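Local coordinates for beta-galactosidase (Trichoderma reesei, PDB 3OG2), which probably hydrolyses terminal non-reducing beta-D-galactose residues in beta-D-galactosides, as a glycoside hydrolase of family 35, at residues A[154-159]-A[202-208]; A[171-175]-A[208-213]; A[662-668]-A[883-889]; A[875-881]-A[967-973]. All coordinates share one frame; numbering follows the deposited sequence.

Interaction 1 (A[154-159]-A[202-208]); sequences VAHIAS and QARNAGI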
loop_
_atom_site.group_PDB
_atom_site.type_symbol
_atom_site.label_atom_id
_atom_site.label_comp_id
_atom_site.label_asym_id
_atom_site.label_seq_id
_atom_site.Cartn_x
_atom_site.Cartn_y
_atom_site.Cartn_z
ATOM N N VAL A 154 6.662 -14.951 -16.630
ATOM C CA VAL A 154 5.636 -14.160 -17.345
ATOM C C VAL A 154 4.620 -15.057 -17.982
ATOM O O VAL A 154 3.401 -14.778 -17.947
ATOM C CB VAL A 154 6.256 -13.170 -18.355
ATOM C CG1 VAL A 154 5.143 -12.382 -19.021
ATOM C CG2 VAL A 154 7.268 -12.263 -17.611
ATOM N N ALA A 155 5.047 -16.198 -18.552
ATOM C CA ALA A 155 4.093 -17.096 -19.168
ATOM C C ALA A 155 3.039 -17.530 -18.172
ATOM O O ALA A 155 1.842 -17.584 -18.503
ATOM C CB ALA A 155 4.832 -18.296 -19.759
ATOM N N HIS A 156 3.466 -17.851 -16.950
ATOM C CA HIS A 156 2.527 -18.311 -15.945
ATOM C C HIS A 156 1.663 -17.175 -15.420
ATOM O O HIS A 156 0.426 -17.282 -15.356
ATOM C CB HIS A 156 3.278 -18.952 -14.738
ATOM C CG HIS A 156 3.681 -20.346 -15.064
ATOM N ND1 HIS A 156 4.839 -20.703 -15.749
ATOM C CD2 HIS A 156 3.040 -21.505 -14.739
ATOM C CE1 HIS A 156 4.868 -22.045 -15.857
ATOM N NE2 HIS A 156 3.787 -22.543 -15.253
ATOM N N ILE A 157 2.290 -16.053 -14.990
ATOM C CA ILE A 157 1.474 -15.016 -14.336
ATOM C C ILE A 157 0.591 -14.304 -15.348
ATOM O O ILE A 157 -0.556 -13.940 -15.030
ATOM C CB ILE A 157 2.364 -14.039 -13.533
ATOM C CG1 ILE A 157 1.529 -13.292 -12.481
ATOM C CG2 ILE A 157 3.117 -13.035 -14.424
ATOM C CD1 ILE A 157 1.020 -14.163 -11.351
ATOM N N ALA A 158 1.062 -14.080 -16.580
ATOM C CA ALA A 158 0.225 -13.377 -17.543
ATOM C C ALA A 158 -0.875 -14.288 -17.988
ATOM O O ALA A 158 -1.952 -13.771 -18.322
ATOM C CB ALA A 158 1.060 -12.820 -18.688
ATOM N N SER A 159 -0.709 -15.612 -17.965
ATOM C CA SER A 159 -1.883 -16.443 -18.306
ATOM C C SER A 159 -2.894 -16.464 -17.167
ATOM O O SER A 159 -4.091 -16.474 -17.448
ATOM C CB SER A 159 -1.423 -17.832 -18.684
ATOM O OG SER A 159 -0.900 -18.554 -17.606
ATOM N N GLN A 202 5.760 -10.944 -24.554
ATOM C CA GLN A 202 5.516 -12.033 -23.577
ATOM C C GLN A 202 4.081 -11.993 -23.082
ATOM O O GLN A 202 3.424 -12.993 -22.861
ATOM C CB GLN A 202 6.410 -11.911 -22.354
ATOM C CG GLN A 202 7.910 -12.137 -22.634
ATOM C CD GLN A 202 8.680 -11.913 -21.357
ATOM O OE1 GLN A 202 8.597 -10.792 -20.785
ATOM N NE2 GLN A 202 9.392 -12.904 -20.865
ATOM N N ALA A 203 3.611 -10.744 -22.797
ATOM C CA ALA A 203 2.242 -10.615 -22.250
ATOM C C ALA A 203 1.227 -10.954 -23.327
ATOM O O ALA A 203 0.251 -11.688 -23.077
ATOM C CB ALA A 203 2.050 -9.190 -21.733
ATOM N N ARG A 204 1.388 -10.449 -24.573
ATOM C CA ARG A 204 0.429 -10.736 -25.647
ATOM C C ARG A 204 0.395 -12.243 -25.910
ATOM O O ARG A 204 -0.659 -12.815 -26.142
ATOM C CB ARG A 204 0.833 -9.979 -26.926
ATOM C CG ARG A 204 0.621 -8.482 -26.769
ATOM C CD ARG A 204 -0.827 -8.111 -26.530
ATOM N NE ARG A 204 -1.112 -6.682 -26.687
ATOM C CZ ARG A 204 -2.038 -5.978 -26.027
ATOM N NH1 ARG A 204 -2.799 -6.584 -25.122
ATOM N NH2 ARG A 204 -2.167 -4.697 -26.292
ATOM N N ASN A 205 1.581 -12.880 -25.913
ATOM C CA ASN A 205 1.674 -14.310 -26.215
ATOM C C ASN A 205 0.949 -15.126 -25.151
ATOM O O ASN A 205 0.479 -16.233 -25.476
ATOM C CB ASN A 205 3.123 -14.772 -26.279
ATOM C CG ASN A 205 3.890 -14.302 -27.494
ATOM O OD1 ASN A 205 5.150 -14.358 -27.516
ATOM N ND2 ASN A 205 3.198 -13.821 -28.481
ATOM N N ALA A 206 0.859 -14.607 -23.925
ATOM C CA ALA A 206 0.168 -15.333 -22.835
ATOM C C ALA A 206 -1.324 -15.045 -22.806
ATOM O O ALA A 206 -2.020 -15.583 -21.912
ATOM C CB ALA A 206 0.782 -14.947 -21.484
ATOM N N GLY A 207 -1.828 -14.265 -23.770
ATOM C CA GLY A 207 -3.242 -14.040 -23.888
ATOM C C GLY A 207 -3.772 -12.698 -23.404
ATOM O O GLY A 207 -4.992 -12.532 -23.337
ATOM N N ILE A 208 -2.878 -11.770 -23.041
ATOM C CA ILE A 208 -3.352 -10.475 -22.593
ATOM C C ILE A 208 -3.858 -9.714 -23.812
ATOM O O ILE A 208 -3.059 -9.512 -24.742
ATOM C CB ILE A 208 -2.227 -9.697 -21.878
ATOM C CG1 ILE A 208 -1.745 -10.442 -20.639
ATOM C CG2 ILE A 208 -2.645 -8.274 -21.567
ATOM C CD1 ILE A 208 -2.796 -10.597 -19.524
#

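Interaction 2 (A[171-175]-A[208-213]); sequences PVILY and IIVPLI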
loop_
_atom_site.group_PDB
_atom_site.type_symbol
_atom_site.label_atom_id
_atom_site.label_comp_id
_atom_site.label_asym_id
_atom_site.label_seq_id
_atom_site.Cartn_x
_atom_site.Cartn_y
_atom_site.Cartn_z
ATOM N N PRO A 171 -12.313 -9.312 -13.558
ATOM C CA PRO A 171 -12.144 -7.895 -13.210
ATOM C C PRO A 171 -11.021 -7.157 -13.905
ATOM O O PRO A 171 -10.985 -5.932 -13.749
ATOM C CB PRO A 171 -11.855 -7.991 -11.679
ATOM C CG PRO A 171 -11.147 -9.317 -11.551
ATOM C CD PRO A 171 -11.826 -10.238 -12.525
ATOM N N VAL A 172 -10.098 -7.820 -14.587
ATOM C CA VAL A 172 -8.897 -7.104 -15.092
ATOM C C VAL A 172 -9.201 -6.319 -16.367
ATOM O O VAL A 172 -9.684 -6.890 -17.364
ATOM C CB VAL A 172 -7.729 -8.092 -15.324
ATOM C CG1 VAL A 172 -6.562 -7.349 -15.964
ATOM C CG2 VAL A 172 -7.290 -8.726 -14.008
ATOM N N ILE A 173 -8.935 -5.017 -16.323
ATOM C CA ILE A 173 -9.223 -4.157 -17.481
ATOM C C ILE A 173 -7.988 -3.573 -18.148
ATOM O O ILE A 173 -8.083 -3.087 -19.270
ATOM C CB ILE A 173 -10.160 -2.983 -17.045
ATOM C CG1 ILE A 173 -9.565 -2.122 -15.930
ATOM C CG2 ILE A 173 -11.539 -3.531 -16.714
ATOM C CD1 ILE A 173 -10.304 -0.824 -15.705
ATOM N N LEU A 174 -6.846 -3.593 -17.472
ATOM C CA LEU A 174 -5.622 -2.936 -17.963
ATOM C C LEU A 174 -4.434 -3.761 -17.465
ATOM O O LEU A 174 -4.509 -4.403 -16.430
ATOM C CB LEU A 174 -5.462 -1.534 -17.444
ATOM C CG LEU A 174 -6.486 -0.512 -17.945
ATOM C CD1 LEU A 174 -6.341 0.766 -17.093
ATOM C CD2 LEU A 174 -6.243 -0.205 -19.428
ATOM N N TYR A 175 -3.352 -3.745 -18.258
ATOM C CA TYR A 175 -2.130 -4.434 -17.893
ATOM C C TYR A 175 -0.943 -3.509 -18.090
ATOM O O TYR A 175 -0.802 -2.888 -19.143
ATOM C CB TYR A 175 -2.014 -5.679 -18.781
ATOM C CG TYR A 175 -0.832 -6.589 -18.574
ATOM C CD1 TYR A 175 0.474 -6.268 -18.985
ATOM C CD2 TYR A 175 -1.049 -7.855 -17.958
ATOM C CE1 TYR A 175 1.514 -7.114 -18.774
ATOM C CE2 TYR A 175 0.029 -8.723 -17.792
ATOM C CZ TYR A 175 1.306 -8.345 -18.206
ATOM O OH TYR A 175 2.367 -9.227 -18.040
ATOM N N ILE A 208 -2.878 -11.770 -23.041
ATOM C CA ILE A 208 -3.352 -10.475 -22.593
ATOM C C ILE A 208 -3.858 -9.714 -23.812
ATOM O O ILE A 208 -3.059 -9.512 -24.742
ATOM C CB ILE A 208 -2.227 -9.697 -21.878
ATOM C CG1 ILE A 208 -1.745 -10.442 -20.639
ATOM C CG2 ILE A 208 -2.645 -8.274 -21.567
ATOM C CD1 ILE A 208 -2.796 -10.597 -19.524
ATOM N N ILE A 209 -5.155 -9.351 -23.805
ATOM C CA ILE A 209 -5.731 -8.625 -24.947
ATOM C C ILE A 209 -6.295 -7.285 -24.496
ATOM O O ILE A 209 -6.683 -6.498 -25.344
ATOM C CB ILE A 209 -6.822 -9.432 -25.678
ATOM C CG1 ILE A 209 -7.964 -9.853 -24.757
ATOM C CG2 ILE A 209 -6.161 -10.628 -26.400
ATOM C CD1 ILE A 209 -9.105 -10.535 -25.549
ATOM N N VAL A 210 -6.353 -6.987 -23.170
ATOM C CA VAL A 210 -6.762 -5.676 -22.718
ATOM C C VAL A 210 -5.668 -4.682 -23.042
ATOM O O VAL A 210 -4.554 -5.065 -23.450
ATOM C CB VAL A 210 -7.097 -5.685 -21.205
ATOM C CG1 VAL A 210 -8.361 -6.586 -20.987
ATOM C CG2 VAL A 210 -5.922 -6.113 -20.338
ATOM N N PRO A 211 -5.971 -3.386 -22.929
ATOM C CA PRO A 211 -4.949 -2.397 -23.284
ATOM C C PRO A 211 -3.760 -2.465 -22.323
ATOM O O PRO A 211 -3.905 -2.711 -21.129
ATOM C CB PRO A 211 -5.659 -1.064 -23.138
ATOM C CG PRO A 211 -7.142 -1.431 -23.338
ATOM C CD PRO A 211 -7.266 -2.741 -22.601
ATOM N N LEU A 212 -2.606 -2.137 -22.943
ATOM C CA LEU A 212 -1.351 -2.037 -22.175
ATOM C C LEU A 212 -1.090 -0.574 -21.835
ATOM O O LEU A 212 -1.171 0.292 -22.715
ATOM C CB LEU A 212 -0.146 -2.552 -22.999
ATOM C CG LEU A 212 -0.278 -3.995 -23.457
ATOM C CD1 LEU A 212 0.903 -4.334 -24.372
ATOM C CD2 LEU A 212 -0.399 -4.899 -22.242
ATOM N N ILE A 213 -0.783 -0.324 -20.589
ATOM C CA ILE A 213 -0.494 1.029 -20.090
ATOM C C ILE A 213 0.832 0.976 -19.394
ATOM O O ILE A 213 1.162 -0.002 -18.698
ATOM C CB ILE A 213 -1.615 1.460 -19.149
ATOM C CG1 ILE A 213 -1.498 2.951 -18.753
ATOM C CG2 ILE A 213 -1.738 0.591 -17.897
ATOM C CD1 ILE A 213 -2.793 3.531 -18.152
#

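Interaction 3 (A[662-668]-A[883-889]); sequences WYKVDSL and GIAFYAA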
loop_
_atom_site.group_PDB
_atom_site.type_symbol
_atom_site.label_atom_id
_atom_site.label_comp_id
_atom_site.label_asym_id
_atom_site.label_seq_id
_atom_site.Cartn_x
_atom_site.Cartn_y
_atom_site.Cartn_z
ATOM N N TRP A 662 6.894 -19.060 28.582
ATOM C CA TRP A 662 7.926 -18.938 27.557
ATOM C C TRP A 662 8.919 -20.111 27.622
ATOM O O TRP A 662 9.344 -20.502 28.697
ATOM C CB TRP A 662 8.737 -17.648 27.711
ATOM C CG TRP A 662 7.922 -16.448 27.286
ATOM C CD1 TRP A 662 7.241 -15.601 28.108
ATOM C CD2 TRP A 662 7.701 -15.974 25.953
ATOM N NE1 TRP A 662 6.607 -14.619 27.372
ATOM C CE2 TRP A 662 6.870 -14.820 26.027
ATOM C CE3 TRP A 662 8.128 -16.431 24.699
ATOM C CZ2 TRP A 662 6.472 -14.116 24.891
ATOM C CZ3 TRP A 662 7.744 -15.743 23.566
ATOM C CH2 TRP A 662 6.930 -14.605 23.649
ATOM N N TYR A 663 9.276 -20.602 26.443
ATOM C CA TYR A 663 10.274 -21.636 26.283
ATOM C C TYR A 663 11.429 -21.041 25.501
ATOM O O TYR A 663 11.198 -20.253 24.603
ATOM C CB TYR A 663 9.702 -22.832 25.509
ATOM C CG TYR A 663 8.715 -23.621 26.349
ATOM C CD1 TYR A 663 7.365 -23.292 26.475
ATOM C CD2 TYR A 663 9.159 -24.747 27.041
ATOM C CE1 TYR A 663 6.525 -24.079 27.267
ATOM C CE2 TYR A 663 8.330 -25.523 27.821
ATOM C CZ TYR A 663 7.012 -25.173 27.918
ATOM O OH TYR A 663 6.230 -25.972 28.722
ATOM N N LYS A 664 12.645 -21.486 25.802
ATOM C CA LYS A 664 13.833 -20.939 25.144
ATOM C C LYS A 664 14.678 -22.024 24.507
ATOM O O LYS A 664 14.798 -23.116 25.080
ATOM C CB LYS A 664 14.644 -20.204 26.216
ATOM C CG LYS A 664 15.987 -19.639 25.752
ATOM C CD LYS A 664 16.787 -19.133 26.945
ATOM C CE LYS A 664 18.105 -18.526 26.521
ATOM N NZ LYS A 664 19.207 -18.710 27.504
ATOM N N VAL A 665 15.314 -21.681 23.388
ATOM C CA VAL A 665 16.312 -22.572 22.794
ATOM C C VAL A 665 17.502 -21.722 22.348
ATOM O O VAL A 665 17.315 -20.623 21.824
ATOM C CB VAL A 665 15.703 -23.441 21.683
ATOM C CG1 VAL A 665 15.235 -22.637 20.481
ATOM C CG2 VAL A 665 16.727 -24.489 21.205
ATOM N N ASP A 666 18.720 -22.228 22.569
ATOM C CA ASP A 666 19.906 -21.548 22.006
ATOM C C ASP A 666 19.852 -21.610 20.504
ATOM O O ASP A 666 19.716 -22.701 19.943
ATOM C CB ASP A 666 21.128 -22.275 22.537
ATOM C CG ASP A 666 22.437 -21.590 22.154
ATOM O OD1 ASP A 666 22.507 -20.589 21.422
ATOM O OD2 ASP A 666 23.463 -22.094 22.669
ATOM N N SER A 667 19.938 -20.445 19.875
ATOM C CA SER A 667 19.936 -20.458 18.425
ATOM C C SER A 667 21.294 -20.078 17.848
ATOM O O SER A 667 21.388 -19.695 16.686
ATOM C CB SER A 667 18.848 -19.536 17.878
ATOM O OG SER A 667 18.734 -19.681 16.437
ATOM N N LEU A 668 22.353 -20.250 18.638
ATOM C CA LEU A 668 23.706 -20.236 18.080
ATOM C C LEU A 668 24.500 -21.427 18.610
ATOM O O LEU A 668 25.601 -21.312 19.190
ATOM C CB LEU A 668 24.342 -18.885 18.385
ATOM C CG LEU A 668 25.561 -18.539 17.526
ATOM C CD1 LEU A 668 25.224 -18.374 16.041
ATOM C CD2 LEU A 668 26.224 -17.261 18.107
ATOM N N GLY A 883 25.102 -13.404 21.543
ATOM C CA GLY A 883 24.622 -14.710 21.089
ATOM C C GLY A 883 23.198 -14.542 20.609
ATOM O O GLY A 883 22.693 -13.437 20.388
ATOM N N ILE A 884 22.534 -15.665 20.359
ATOM C CA ILE A 884 21.209 -15.630 19.732
ATOM C C ILE A 884 20.364 -16.693 20.403
ATOM O O ILE A 884 20.748 -17.886 20.442
ATOM C CB ILE A 884 21.248 -15.870 18.193
ATOM C CG1 ILE A 884 22.274 -14.972 17.513
ATOM C CG2 ILE A 884 19.832 -15.677 17.629
ATOM C CD1 ILE A 884 22.382 -15.142 16.020
ATOM N N ALA A 885 19.213 -16.290 20.933
ATOM C CA ALA A 885 18.288 -17.235 21.540
ATOM C C ALA A 885 16.932 -17.133 20.872
ATOM O O ALA A 885 16.606 -16.081 20.353
ATOM C CB ALA A 885 18.055 -16.899 23.006
ATOM N N PHE A 886 16.164 -18.193 20.873
ATOM C CA PHE A 886 14.822 -18.104 20.338
ATOM C C PHE A 886 13.834 -18.498 21.442
ATOM O O PHE A 886 14.077 -19.473 22.154
ATOM C CB PHE A 886 14.689 -19.040 19.116
ATOM C CG PHE A 886 13.263 -19.071 18.596
ATOM C CD1 PHE A 886 12.677 -17.946 18.042
ATOM C CD2 PHE A 886 12.519 -20.247 18.654
ATOM C CE1 PHE A 886 11.378 -17.981 17.554
ATOM C CE2 PHE A 886 11.202 -20.277 18.195
ATOM C CZ PHE A 886 10.609 -19.136 17.626
ATOM N N TYR A 887 12.774 -17.738 21.529
ATOM C CA TYR A 887 11.748 -17.878 22.544
ATOM C C TYR A 887 10.408 -18.181 21.904
ATOM O O TYR A 887 10.017 -17.513 20.945
ATOM C CB TYR A 887 11.633 -16.598 23.343
ATOM C CG TYR A 887 12.916 -16.216 24.073
ATOM C CD1 TYR A 887 13.867 -15.379 23.510
ATOM C CD2 TYR A 887 13.139 -16.735 25.350
ATOM C CE1 TYR A 887 15.011 -15.068 24.209
ATOM C CE2 TYR A 887 14.285 -16.415 26.053
ATOM C CZ TYR A 887 15.228 -15.567 25.484
ATOM O OH TYR A 887 16.386 -15.222 26.136
ATOM N N ALA A 888 9.676 -19.148 22.445
ATOM C CA ALA A 888 8.374 -19.492 21.903
ATOM C C ALA A 888 7.343 -19.586 23.036
ATOM O O ALA A 888 7.666 -20.038 24.131
ATOM C CB ALA A 888 8.369 -20.822 21.148
ATOM N N ALA A 889 6.102 -19.204 22.721
ATOM C CA ALA A 889 5.046 -19.321 23.746
ATOM C C ALA A 889 3.717 -19.522 23.065
ATOM O O ALA A 889 3.506 -18.999 21.957
ATOM C CB ALA A 889 5.007 -18.111 24.665
HETATM O O HOH W 1 23.679 -17.985 21.807
#

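Interaction 4 (A[875-881]-A[967-973]); sequences PLDGIAH and GAKVPGL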
loop_
_atom_site.group_PDB
_atom_site.type_symbol
_atom_site.label_atom_id
_atom_site.label_comp_id
_atom_site.label_asym_id
_atom_site.label_seq_id
_atom_site.Cartn_x
_atom_site.Cartn_y
_atom_site.Cartn_z
ATOM N N PRO A 875 11.983 -13.933 27.060
ATOM C CA PRO A 875 12.734 -12.885 26.331
ATOM C C PRO A 875 12.859 -11.618 27.177
ATOM O O PRO A 875 13.770 -10.809 26.933
ATOM C CB PRO A 875 11.887 -12.625 25.089
ATOM C CG PRO A 875 10.497 -13.061 25.507
ATOM C CD PRO A 875 10.715 -14.261 26.413
ATOM N N LEU A 876 11.989 -11.438 28.174
ATOM C CA LEU A 876 12.099 -10.277 29.048
ATOM C C LEU A 876 13.332 -10.351 29.945
ATOM O O LEU A 876 13.784 -9.291 30.442
ATOM C CB LEU A 876 10.873 -10.152 29.952
ATOM C CG LEU A 876 9.569 -9.651 29.303
ATOM C CD1 LEU A 876 9.740 -8.303 28.627
ATOM C CD2 LEU A 876 8.977 -10.619 28.305
ATOM N N ASP A 877 13.863 -11.543 30.136
ATOM C CA ASP A 877 15.098 -11.695 30.919
ATOM C C ASP A 877 16.310 -11.796 29.990
ATOM O O ASP A 877 17.412 -11.402 30.348
ATOM C CB ASP A 877 15.039 -12.891 31.863
ATOM C CG ASP A 877 14.011 -12.641 32.959
ATOM O OD1 ASP A 877 14.018 -11.546 33.558
ATOM O OD2 ASP A 877 13.197 -13.542 33.200
ATOM N N GLY A 878 16.141 -12.351 28.804
ATOM C CA GLY A 878 17.175 -12.381 27.786
ATOM C C GLY A 878 18.401 -13.193 28.194
ATOM O O GLY A 878 18.330 -14.180 28.863
ATOM N N ILE A 879 19.545 -12.725 27.717
ATOM C CA ILE A 879 20.805 -13.468 27.773
ATOM C C ILE A 879 21.910 -12.513 28.196
ATOM O O ILE A 879 21.859 -11.310 27.973
ATOM C CB ILE A 879 21.145 -14.161 26.434
ATOM C CG1 ILE A 879 21.241 -13.224 25.216
ATOM C CG2 ILE A 879 20.120 -15.267 26.174
ATOM C CD1 ILE A 879 21.664 -13.896 23.907
ATOM N N ALA A 880 22.903 -13.108 28.858
ATOM C CA ALA A 880 23.933 -12.290 29.489
ATOM C C ALA A 880 25.242 -12.262 28.729
ATOM O O ALA A 880 26.288 -11.849 29.259
ATOM C CB ALA A 880 24.240 -12.794 30.920
ATOM N N HIS A 881 25.248 -12.704 27.485
ATOM C CA HIS A 881 26.424 -12.714 26.636
ATOM C C HIS A 881 25.978 -12.445 25.208
ATOM O O HIS A 881 24.777 -12.632 24.886
ATOM C CB HIS A 881 27.105 -14.090 26.689
ATOM C CG HIS A 881 27.662 -14.360 28.062
ATOM N ND1 HIS A 881 27.125 -15.330 28.884
ATOM C CD2 HIS A 881 28.671 -13.812 28.776
ATOM C CE1 HIS A 881 27.779 -15.379 30.038
ATOM N NE2 HIS A 881 28.728 -14.459 29.997
ATOM N N GLY A 967 25.371 -9.004 26.555
ATOM C CA GLY A 967 24.075 -9.586 26.274
ATOM C C GLY A 967 22.970 -8.572 26.034
ATOM O O GLY A 967 23.257 -7.396 25.715
ATOM N N ALA A 968 21.709 -9.049 26.148
ATOM C CA ALA A 968 20.563 -8.173 25.856
ATOM C C ALA A 968 19.305 -8.829 26.377
ATOM O O ALA A 968 19.239 -10.030 26.627
ATOM C CB ALA A 968 20.463 -7.870 24.353
ATOM N N LYS A 969 18.267 -7.982 26.478
ATOM C CA LYS A 969 16.931 -8.493 26.808
ATOM C C LYS A 969 15.909 -7.557 26.188
ATOM O O LYS A 969 16.211 -6.412 25.864
ATOM C CB LYS A 969 16.757 -8.581 28.328
ATOM C CG LYS A 969 16.717 -7.229 29.015
ATOM C CD LYS A 969 16.647 -7.421 30.525
ATOM C CE LYS A 969 17.889 -8.074 31.073
ATOM N NZ LYS A 969 19.103 -7.196 31.030
ATOM N N VAL A 970 14.713 -8.060 26.043
ATOM C CA VAL A 970 13.584 -7.252 25.613
ATOM C C VAL A 970 13.062 -6.498 26.832
ATOM O O VAL A 970 12.630 -7.146 27.791
ATOM C CB VAL A 970 12.479 -8.107 24.984
ATOM C CG1 VAL A 970 11.301 -7.202 24.564
ATOM C CG2 VAL A 970 13.002 -8.876 23.791
ATOM N N PRO A 971 13.118 -5.180 26.874
ATOM C CA PRO A 971 12.697 -4.462 28.114
ATOM C C PRO A 971 11.213 -4.608 28.399
ATOM O O PRO A 971 10.782 -4.577 29.567
ATOM C CB PRO A 971 13.066 -3.009 27.818
ATOM C CG PRO A 971 14.064 -3.089 26.708
ATOM C CD PRO A 971 13.595 -4.252 25.839
ATOM N N GLY A 972 10.376 -4.735 27.363
ATOM C CA GLY A 972 8.937 -4.902 27.593
ATOM C C GLY A 972 8.373 -5.358 26.257
ATOM O O GLY A 972 8.893 -4.989 25.192
ATOM N N LEU A 973 7.337 -6.191 26.335
ATOM C CA LEU A 973 6.721 -6.731 25.125
ATOM C C LEU A 973 5.244 -6.930 25.458
ATOM O O LEU A 973 4.933 -7.602 26.448
ATOM C CB LEU A 973 7.392 -8.038 24.738
ATOM C CG LEU A 973 6.829 -8.710 23.481
ATOM C CD1 LEU A 973 7.091 -7.826 22.272
ATOM C CD2 LEU A 973 7.455 -10.091 23.349
HETATM O O HOH W 2 12.720 -6.859 30.705
#

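Interaction 1 (A[154-159]-A[202-208])
Val154 lies over one face of the Gln202 carboxamide, with Val154 CB nearly above the amide carbon and CG2 3.7 Å from Gln202 OE1 and 3.9 Å from NE2 of the same amide. The two side chains cross at about a right angle. Val154 CG1, anti to the backbone N (chi1 -179°), reaches Gln202 CB at 3.6 Å. NE2 is gripped from outside the pair, by Asp151 OD1 and Thr150 OG1, and this fixes the rotation of the amide. Shortening Gln202 to an alanine is likely to leave Asp151 and Thr150 without this donor and Val154 CG2 without its amide neighbour. The other flat group, the guanidinium of Arg204, has Ile208 C at its edge, and NH1 gives a 3.0 Å bond to Ile208 O, which it meets from above the carbonyl plane. Small residues let the backbones draw together: Ala158 CB meets Ala206 CB at 3.5 Å, and Ile208 CD1 reaches Ala158 O at 3.5 Å. A Schellman motif ends the second helix at Gly207 (phi 104°), with Ile208 N bonded to Ala203 O. This is helix-helix packing on the outside of the TIM barrel: helices 144-163 and 193-205 lie against each other, and Ala158, Ala203 and Ile208 rest on Tyr175 of strand 172-177.

Interaction 2 (A[171-175]-A[208-213])
Ile208 and Leu212 both pack against Tyr175 from the same side of its ring plane, in a fully buried apolar centre. Tyr175 CD2 meets Ile208 CD1 at 3.6 Å, the two side chains crossing at about a right angle, while Leu212 runs alongside the tyrosine and brings CD2 to 3.6 Å from Tyr175 CD1. The ring arrives there because CG is anti to the backbone N (chi1 -179°), which carries it out from the strand, across Ile208 and beside Leu212. An alanine at this position is likely to strip Ile208 and Leu212 of the ring surface on which both pack, opening a gap beside them. Farther out, Leu174 CD2 crosses over to Pro211 CB at 3.9 Å, and Val210 CB and Pro211 CD crowd round Ile173 O, each 3.4 Å from it; this carbonyl is buried and has no polar partner in the model. The polar edge is backbone: Tyr175 N gives a 3.1 Å bond to Pro211 O, and Ile213 N gives one of 2.9 Å to Tyr175 O, making a single bridge between Tyr175 and Leu212. Through it segment 208-213 extends the barrel wall beside strand 172-177, probably taking the place of a barrel strand ahead of strand 236-239. Strand 110-116 adjoins strand 172-177 as a parallel partner, while Ile161 of helix 144-163 packs on Tyr175 and Ile200 of helix 193-205 on Leu212.

Interaction 3 (A[662-668]-A[883-889])
Tyr663 and Ala888 form a hydrogen-bonded antiparallel pair that satisfies both backbones at once: Tyr663 N to Ala888 O and Ala888 N to Tyr663 O are each 2.9 Å. Val665 and Phe886 repeat this pair of hydrogen bonds two residues on, Val665 N reaching Phe886 O at 2.8 Å. Beyond the regular strand, Ser667 N still donates to Ile884 O at 2.7 Å, though less straight (146°). Ile884 N instead gives its proton to a water that in turn donates to Asp666 OD1. The same OD1 accepts from Leu668 N at 2.8 Å, an Asx turn that ends the strand, while OD2 pairs with Arg672. Ser667 OG accepts from Phe847 N, and Trp662 NE1 donates to Leu657 O. Apolar groups fill in the rest: Ala889 CB sits over the six-membered ring of Trp662, a CH-pi contact 3.6 Å from its centroid, and Lys664, with CG anti to the backbone N (chi1 176°), runs beside Tyr887, its CG 3.7 Å from Tyr887 CE2. Strand 663-666 is an edge strand of a five-stranded antiparallel sheet; strand 883-894 lies between it and strand 953-962, on which Trp662, Ile884 and Tyr887 also rest.

Interaction 4 (A[875-881]-A[967-973])
Leu876 folds over Val970 so that CD1 lies 3.2 Å from Val970 O, a tight approach, and touches Gly972 CA at 3.6 Å. Its CB points away from segment 967-973, but chi1 of -75° followed by chi2 of -56° curls this methyl back. Lys969 is bent too. Its CG lies between the backbone N and the carbonyl carbon (chi1 68°), and further turns at chi3 and chi4 lay the methylenes along the opposite backbone: CD is 3.4 Å from Leu876 O and CE 3.4 Å from Asp877 O. Val970 CG2 meets Pro875 CB at 4.1 Å. Two glycines allow the chains to come so near. At Gly878 a CB would collide with Ala968 O and Lys969 CA, and at Gly967 with Ile879 O. Between them, Ile879 and Ala968 form an antiparallel hydrogen-bonded pair, with Ile879 N to Ala968 O at 2.9 Å, and Val970 N bonds Pro875 O at 3.0 Å. A water 2.7 Å from Leu876 O may link it to Val970 O. The loop leading into strand 883-894 is thus joined to the loop between strands 953-962 and 973-977 mainly through main-chain amides and carbonyls, helped by CA-H...O contacts at Gly878 and Gly967. The side chains mostly add carbon against carbonyl oxygen, and CE of Lys969, next to the charged nitrogen, is probably somewhat polarised where it meets Asp877 O. The chemistry implies a join carried mainly by backbone hydrogen bonds, with glycines at the closest points and few apolar contacts.

In the fold
From the N terminus, interaction 1 closes the loop from helix 144-163 to the end of helix 193-205. Interaction 2 opens on strand 172-177 inside that loop and closes beyond it, so the two cross; they share Ile208 and tie barrel wall to helical shell. Much later, interaction 3 brings 662-668 to 883-889 across 214 residues that include one all-beta domain range, adding an edge strand to a sheet. Interaction 4 begins at 875-881, before that loop closes, and ends at 967-973, crossing it; Tyr887 and Trp662 pack on Pro875, joining sheet and loops. The barrel pair and the beta pair have centres some 46 to 52 Å apart and do not touch.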